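Local coordinates for fatty acid-binding protein TM_1468 (Thermotoga maritima, PDB 1VPV) that binds long-chain fatty acids such as palmitate and may take part in lipid transport or fatty acid metabolism, at residues L101-S105 and K106-T110; I137-P140 and A141-A144. One frame throughout, in Å; residues are numbered along the deposited sequence.

Interaction 1 (L101-S105 and K106-T110); sequences LTLSS and KLSGT. With PLM (palmitic acid), chain D.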
ATOM      1  N   LEU A 101       3.794   3.958   9.824  1.00 20.54           N
ATOM      2  CA  LEU A 101       3.404   4.507   8.521  1.00 22.69           C
ATOM      3  C   LEU A 101       2.051   3.940   8.180  1.00 22.08           C
ATOM      4  O   LEU A 101       1.899   2.718   8.028  1.00 24.47           O
ATOM      5  CB  LEU A 101       4.407   4.090   7.419  1.00 24.70           C
ATOM      6  CG  LEU A 101       5.639   4.980   7.358  1.00 28.98           C
ATOM      7  CD1 LEU A 101       6.541   4.634   8.476  1.00 35.23           C
ATOM      8  CD2 LEU A 101       6.376   4.851   6.050  1.00 39.96           C
ATOM      9  N   THR A 102       1.055   4.807   8.098  1.00 24.18           N
ATOM     10  CA  THR A 102      -0.300   4.370   7.774  1.00 24.11           C
ATOM     11  C   THR A 102      -0.711   4.826   6.418  1.00 22.93           C
ATOM     12  O   THR A 102      -0.209   5.827   5.895  1.00 24.28           O
ATOM     13  CB  THR A 102      -1.347   4.931   8.720  1.00 25.60           C
ATOM     14  OG1 THR A 102      -1.524   6.340   8.473  1.00 27.36           O
ATOM     15  CG2 THR A 102      -0.963   4.655  10.176  1.00 27.70           C
ATOM     16  N   LEU A 103      -1.696   4.128   5.879  1.00 23.48           N
ATOM     17  CA  LEU A 103      -2.379   4.623   4.688  1.00 23.56           C
ATOM     18  C   LEU A 103      -2.991   6.030   4.915  1.00 19.78           C
ATOM     19  O   LEU A 103      -3.218   6.472   6.043  1.00 17.65           O
ATOM     20  CB  LEU A 103      -3.427   3.607   4.185  1.00 23.33           C
ATOM     21  CG  LEU A 103      -4.776   3.543   4.871  1.00 26.93           C
ATOM     22  CD1 LEU A 103      -5.775   2.946   3.925  1.00 26.71           C
ATOM     23  CD2 LEU A 103      -4.755   2.787   6.193  1.00 33.84           C
ATOM     24  N   SER A 104      -3.238   6.708   3.806  1.00 19.46           N
ATOM     25  CA  SER A 104      -3.762   8.062   3.799  1.00 19.76           C
ATOM     26  C   SER A 104      -4.859   8.301   4.822  1.00 20.16           C
ATOM     27  O   SER A 104      -5.859   7.561   4.879  1.00 23.11           O
ATOM     28  CB  SER A 104      -4.316   8.398   2.417  1.00 17.77           C
ATOM     29  OG  SER A 104      -5.100   9.584   2.498  1.00 27.90           O
ATOM     30  N   SER A 105      -4.714   9.370   5.577  1.00 19.66           N
ATOM     31  CA  SER A 105      -5.742   9.793   6.509  1.00 23.84           C
ATOM     32  C   SER A 105      -7.033  10.171   5.801  1.00 25.29           C
ATOM     33  O   SER A 105      -8.069  10.355   6.442  1.00 28.76           O
ATOM     34  CB  SER A 105      -5.271  11.020   7.315  1.00 24.82           C
ATOM     35  OG  SER A 105      -5.002  12.110   6.440  1.00 22.88           O
ATOM     36  N   LYS A 106      -6.958  10.337   4.493  1.00 27.01           N
ATOM     37  CA  LYS A 106      -8.121  10.710   3.692  1.00 27.34           C
ATOM     38  C   LYS A 106      -8.943   9.495   3.314  1.00 24.92           C
ATOM     39  O   LYS A 106     -10.074   9.651   2.926  1.00 22.17           O
ATOM     40  CB  LYS A 106      -7.694  11.404   2.400  1.00 27.39           C
ATOM     41  CG  LYS A 106      -6.702  12.511   2.610  1.00 29.96           C
ATOM     42  CD  LYS A 106      -7.351  13.776   3.016  1.00 32.66           C
ATOM     43  CE  LYS A 106      -6.554  14.950   2.499  1.00 36.47           C
ATOM     44  NZ  LYS A 106      -6.406  14.807   1.021  1.00 44.58           N
ATOM     45  N   LEU A 107      -8.339   8.305   3.374  1.00 25.02           N
ATOM     46  CA  LEU A 107      -9.002   7.055   3.006  1.00 21.64           C
ATOM     47  C   LEU A 107      -9.463   6.257   4.231  1.00 20.94           C
ATOM     48  O   LEU A 107     -10.276   5.361   4.100  1.00 23.43           O
ATOM     49  CB  LEU A 107      -8.082   6.190   2.134  1.00 18.20           C
ATOM     50  CG  LEU A 107      -7.565   6.798   0.807  1.00 23.15           C
ATOM     51  CD1 LEU A 107      -6.719   5.821   0.066  1.00 23.74           C
ATOM     52  CD2 LEU A 107      -8.668   7.318  -0.140  1.00 20.86           C
ATOM     53  N   SER A 108      -8.989   6.579   5.426  1.00 18.60           N
ATOM     54  CA  SER A 108      -9.184   5.663   6.544  1.00 18.51           C
ATOM     55  C   SER A 108      -8.858   6.349   7.844  1.00 18.81           C
ATOM     56  O   SER A 108      -7.984   7.233   7.881  1.00 18.92           O
ATOM     57  CB  SER A 108      -8.263   4.422   6.355  1.00 20.74           C
ATOM     58  OG  SER A 108      -8.328   3.490   7.424  1.00 18.62           O
ATOM     59  N   GLY A 109      -9.556   5.943   8.903  1.00 17.95           N
ATOM     60  CA  GLY A 109      -9.251   6.400  10.296  1.00 19.30           C
ATOM     61  C   GLY A 109      -8.084   5.643  10.955  1.00 20.46           C
ATOM     62  O   GLY A 109      -7.816   5.789  12.144  1.00 16.58           O
ATOM     63  N   THR A 110      -7.367   4.833  10.175  1.00 20.19           N
ATOM     64  CA  THR A 110      -6.227   4.128  10.724  1.00 20.76           C
ATOM     65  C   THR A 110      -5.211   5.091  11.348  1.00 20.47           C
ATOM     66  O   THR A 110      -4.751   4.880  12.478  1.00 19.37           O
ATOM     67  CB  THR A 110      -5.579   3.249   9.658  1.00 20.56           C
ATOM     68  OG1 THR A 110      -6.558   2.313   9.190  1.00 19.05           O
ATOM     69  CG2 THR A 110      -4.406   2.486  10.244  1.00 23.27           C
TER
HETATM   70  C1  PLM D 501     -10.602   1.124   6.396  1.00 34.58           C
HETATM   71  O1  PLM D 501     -10.285   1.980   7.274  1.00 33.10           O
HETATM   72  O2  PLM D 501     -11.706   0.492   6.446  1.00 29.42           O
HETATM   73  C2  PLM D 501      -9.610   0.850   5.289  1.00 28.71           C
HETATM   74  C3  PLM D 501     -10.015   1.541   4.002  1.00 19.59           C
HETATM   75  C4  PLM D 501      -9.078   1.130   2.873  1.00 17.20           C
HETATM   76  C5  PLM D 501      -9.551   1.780   1.576  1.00 17.40           C
HETATM   77  C6  PLM D 501      -8.677   1.416   0.404  1.00 19.64           C
HETATM   78  C7  PLM D 501      -9.101   2.113  -0.880  1.00 20.02           C
HETATM   79  C8  PLM D 501      -8.487   1.435  -2.102  1.00 18.58           C
HETATM   80  C9  PLM D 501      -7.018   1.768  -2.245  1.00 18.97           C
HETATM   81  CA  PLM D 501      -6.376   1.033  -3.404  1.00 21.27           C
HETATM   82  CB  PLM D 501      -4.946   1.508  -3.614  1.00 15.01           C
HETATM   83  CC  PLM D 501      -4.213   0.574  -4.572  1.00 18.39           C
HETATM   84  CD  PLM D 501      -2.814   1.103  -4.950  1.00 20.79           C
HETATM   85  CE  PLM D 501      -1.998   0.080  -5.720  1.00 21.45           C
HETATM   86  CF  PLM D 501      -0.694   0.651  -6.255  1.00 28.46           C
HETATM   87  CG  PLM D 501       0.428   0.637  -5.213  1.00 28.46           C
HETATM   88  O   HOH W   1      -5.397   6.292   7.842  1.00 20.46           O
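L103 holds its CG between its own backbone N and carbonyl carbon (chi1 80°), which turns the branched end back over S108 and T110, while S108 has OG anti to its backbone N (chi1 177°), a setting that carries the hydroxyl to the bound palmitic acid. One branch of L103, CD1, lies 3.8 Å from S108 CB and also meets the fatty acid, at 3.9 Å from PLM C4. The L103 and T110 side chains cross at about a right angle, and L103 CD2 comes 3.5 Å from T110 OG1; a branched aliphatic residue suits this place between lipid and loop.

S108 OG is a small hydroxyl with several partners. It donates to PLM O1 in a very short bond of 2.5 Å, and accepts from T110 OG1 and from T110 N, the latter bond completing an ST turn just ahead of the helix. A valine here would probably leave the carboxylate without this donor and the T110 hydroxyl and amide without their shared acceptor. T75 OG1 is also hydrogen-bonded to the palmitate.

Farther round the loop, S104 OG accepts from K106 N at 2.8 Å and is also hydrogen-bonded to G210 O; a serine can serve both because its hydroxyl accepts and donates. The S104 carbonyl O accepts from L107 N at 3.0 Å, the donor standing above the carbonyl plane. A water joins L103 O to S108 O from within the bend.

The bend leads from strand 97-102, which pairs in parallel with strands 15-20 and 125-129, into helix 110-118. T102 CG2 packs on T110 CG2 where the two ends meet, S105 OG is hydrogen-bonded to D129, and K106 NZ extends to N209 O and to a salt bridge with E211.

Interaction 2 (I137-P140 and A141-A144); sequences IPLP and ARVA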
ATOM      1  N   ILE A 137       3.274   2.067   0.160  1.00 23.80           N
ATOM      2  CA  ILE A 137       3.605   2.383   1.558  1.00 23.32           C
ATOM      3  C   ILE A 137       4.913   1.768   2.051  1.00 22.67           C
ATOM      4  O   ILE A 137       5.645   2.413   2.814  1.00 25.09           O
ATOM      5  CB  ILE A 137       2.464   1.999   2.528  1.00 24.42           C
ATOM      6  CG1 ILE A 137       1.353   3.037   2.456  1.00 23.50           C
ATOM      7  CG2 ILE A 137       2.971   1.888   4.021  1.00 26.69           C
ATOM      8  CD1 ILE A 137       0.024   2.517   2.934  1.00 32.68           C
ATOM      9  N   PRO A 138       5.205   0.520   1.661  1.00 18.70           N
ATOM     10  CA  PRO A 138       6.472  -0.074   2.091  1.00 21.42           C
ATOM     11  C   PRO A 138       7.722   0.602   1.535  1.00 21.92           C
ATOM     12  O   PRO A 138       8.819   0.404   2.069  1.00 22.58           O
ATOM     13  CB  PRO A 138       6.397  -1.509   1.554  1.00 22.68           C
ATOM     14  CG  PRO A 138       4.959  -1.725   1.200  1.00 20.45           C
ATOM     15  CD  PRO A 138       4.397  -0.408   0.869  1.00 15.90           C
ATOM     16  N   LEU A 139       7.575   1.348   0.447  1.00 23.86           N
ATOM     17  CA  LEU A 139       8.724   2.002  -0.181  1.00 25.94           C
ATOM     18  C   LEU A 139       9.349   2.970   0.818  1.00 23.46           C
ATOM     19  O   LEU A 139      10.510   2.809   1.157  1.00 23.20           O
ATOM     20  CB  LEU A 139       8.360   2.675  -1.535  1.00 27.18           C
ATOM     21  CG  LEU A 139       7.916   1.724  -2.650  1.00 30.13           C
ATOM     22  CD1 LEU A 139       7.328   2.441  -3.819  1.00 33.64           C
ATOM     23  CD2 LEU A 139       9.057   0.841  -3.092  1.00 33.89           C
ATOM     24  N   PRO A 140       8.571   3.927   1.347  1.00 23.02           N
ATOM     25  CA  PRO A 140       9.112   4.763   2.448  1.00 24.29           C
ATOM     26  C   PRO A 140       9.532   4.028   3.733  1.00 23.55           C
ATOM     27  O   PRO A 140      10.359   4.549   4.479  1.00 26.77           O
ATOM     28  CB  PRO A 140       7.986   5.764   2.729  1.00 24.53           C
ATOM     29  CG  PRO A 140       6.774   5.213   2.091  1.00 23.44           C
ATOM     30  CD  PRO A 140       7.226   4.354   0.949  1.00 21.41           C
ATOM     31  N   ALA A 141       8.995   2.842   3.986  1.00 22.44           N
ATOM     32  CA  ALA A 141       9.426   2.042   5.142  1.00 21.14           C
ATOM     33  C   ALA A 141      10.800   1.463   4.964  1.00 21.75           C
ATOM     34  O   ALA A 141      11.609   1.468   5.903  1.00 25.75           O
ATOM     35  CB  ALA A 141       8.459   0.924   5.414  1.00 19.76           C
ATOM     36  N   ARG A 142      11.046   0.886   3.793  1.00 23.13           N
ATOM     37  CA  ARG A 142      12.380   0.413   3.441  1.00 21.60           C
ATOM     38  C   ARG A 142      13.392   1.529   3.587  1.00 21.85           C
ATOM     39  O   ARG A 142      14.453   1.339   4.191  1.00 22.63           O
ATOM     40  CB  ARG A 142      12.442  -0.110   2.033  1.00 19.27           C
ATOM     41  CG  ARG A 142      13.857  -0.525   1.607  1.00 24.62           C
ATOM     42  CD  ARG A 142      13.858  -1.408   0.386  1.00 23.28           C
ATOM     43  NE  ARG A 142      13.213  -0.716  -0.733  1.00 25.54           N
ATOM     44  CZ  ARG A 142      13.032  -1.249  -1.941  1.00 26.67           C
ATOM     45  NH1 ARG A 142      13.477  -2.465  -2.223  1.00 21.09           N
ATOM     46  NH2 ARG A 142      12.421  -0.547  -2.886  1.00 29.56           N
ATOM     47  N   VAL A 143      13.056   2.681   3.031  1.00 21.50           N
ATOM     48  CA  VAL A 143      13.971   3.818   3.015  1.00 23.32           C
ATOM     49  C   VAL A 143      14.255   4.264   4.431  1.00 22.38           C
ATOM     50  O   VAL A 143      15.375   4.553   4.750  1.00 21.30           O
ATOM     51  CB  VAL A 143      13.398   5.007   2.190  1.00 24.66           C
ATOM     52  CG1 VAL A 143      14.226   6.232   2.389  1.00 25.46           C
ATOM     53  CG2 VAL A 143      13.349   4.643   0.680  1.00 24.31           C
ATOM     54  N   ALA A 144      13.232   4.310   5.280  1.00 22.12           N
ATOM     55  CA  ALA A 144      13.440   4.636   6.673  1.00 22.02           C
ATOM     56  C   ALA A 144      14.388   3.654   7.323  1.00 21.43           C
ATOM     57  O   ALA A 144      15.220   4.036   8.166  1.00 19.70           O
ATOM     58  CB  ALA A 144      12.141   4.634   7.416  1.00 23.27           C
TER
HETATM   59  O   HOH W   2      12.090   1.921  -0.861  1.00 28.44           O
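Backbone bonding within the first turns of helix 138-149, buried here, joins residues I137-P140 to A141-A144, with a local side-chain pairing of L139 and R142 added on one flank. Three successive amides donate four residues back. R142 N reaches P138 O at 2.9 Å in an almost straight bond (173°), V143 N binds L139 O in the carbonyl plane, and A144 N binds P140 O at 3.0 Å from above that carbonyl's plane. Prolines fit P138 and P140 because the opening turn of a helix does not need their missing N-H groups, whereas their carbonyls still accept.

L139 O has a second donor: a water 2.7 Å away, which in turn accepts from R142 NE at 2.9 Å and lies in the plane of the guanidinium at its edge. With CG anti to the backbone N (chi1 176°) and a bend at chi3, the R142 chain runs beside L139, pointing the same way, and L139 CD2 lies 3.6 Å from R142 NH2, oblique to the flat group. The buried charge of R142 is probably balanced largely by the salt bridge from NH1 to D270, with a weak, long ion pair from NH2 to E294, although R243 lies close by. V143 CG2 rests 3.4 Å from L139 O, and A144 touches V157 of helix 154-166, where its small methyl probably helps the helices approach.

P138 and L139 pack on I245, P140 on M165, and P138 on W29. Prolines in the opening turn followed by i to i+4 bonding are typical of an alpha-helix N terminus; in this DegV-like fold that turn packs on strand 241-248 and helix 154-166.

Following the chain from the N terminus, strand 97-102 comes first, and interaction 1 closes the bend at its end, passing directly into helix 110-118. Strand 125-129 then returns to the same sheet, parallel to 97-102, before interaction 2, in the opening turns of helix 138-149. The two contacts are therefore in series, neither nested nor crossed, with centres about 16 Å apart. They nevertheless touch in space: I137 CD1 packs 3.6 Å from L103 CA, and L101 CD2 lies 3.8 Å from P140 CB. Interaction 1 thus ties the strand end to the palmitate site, while interaction 2 joins that sheet's flank to strand 241-248 of the second sheet.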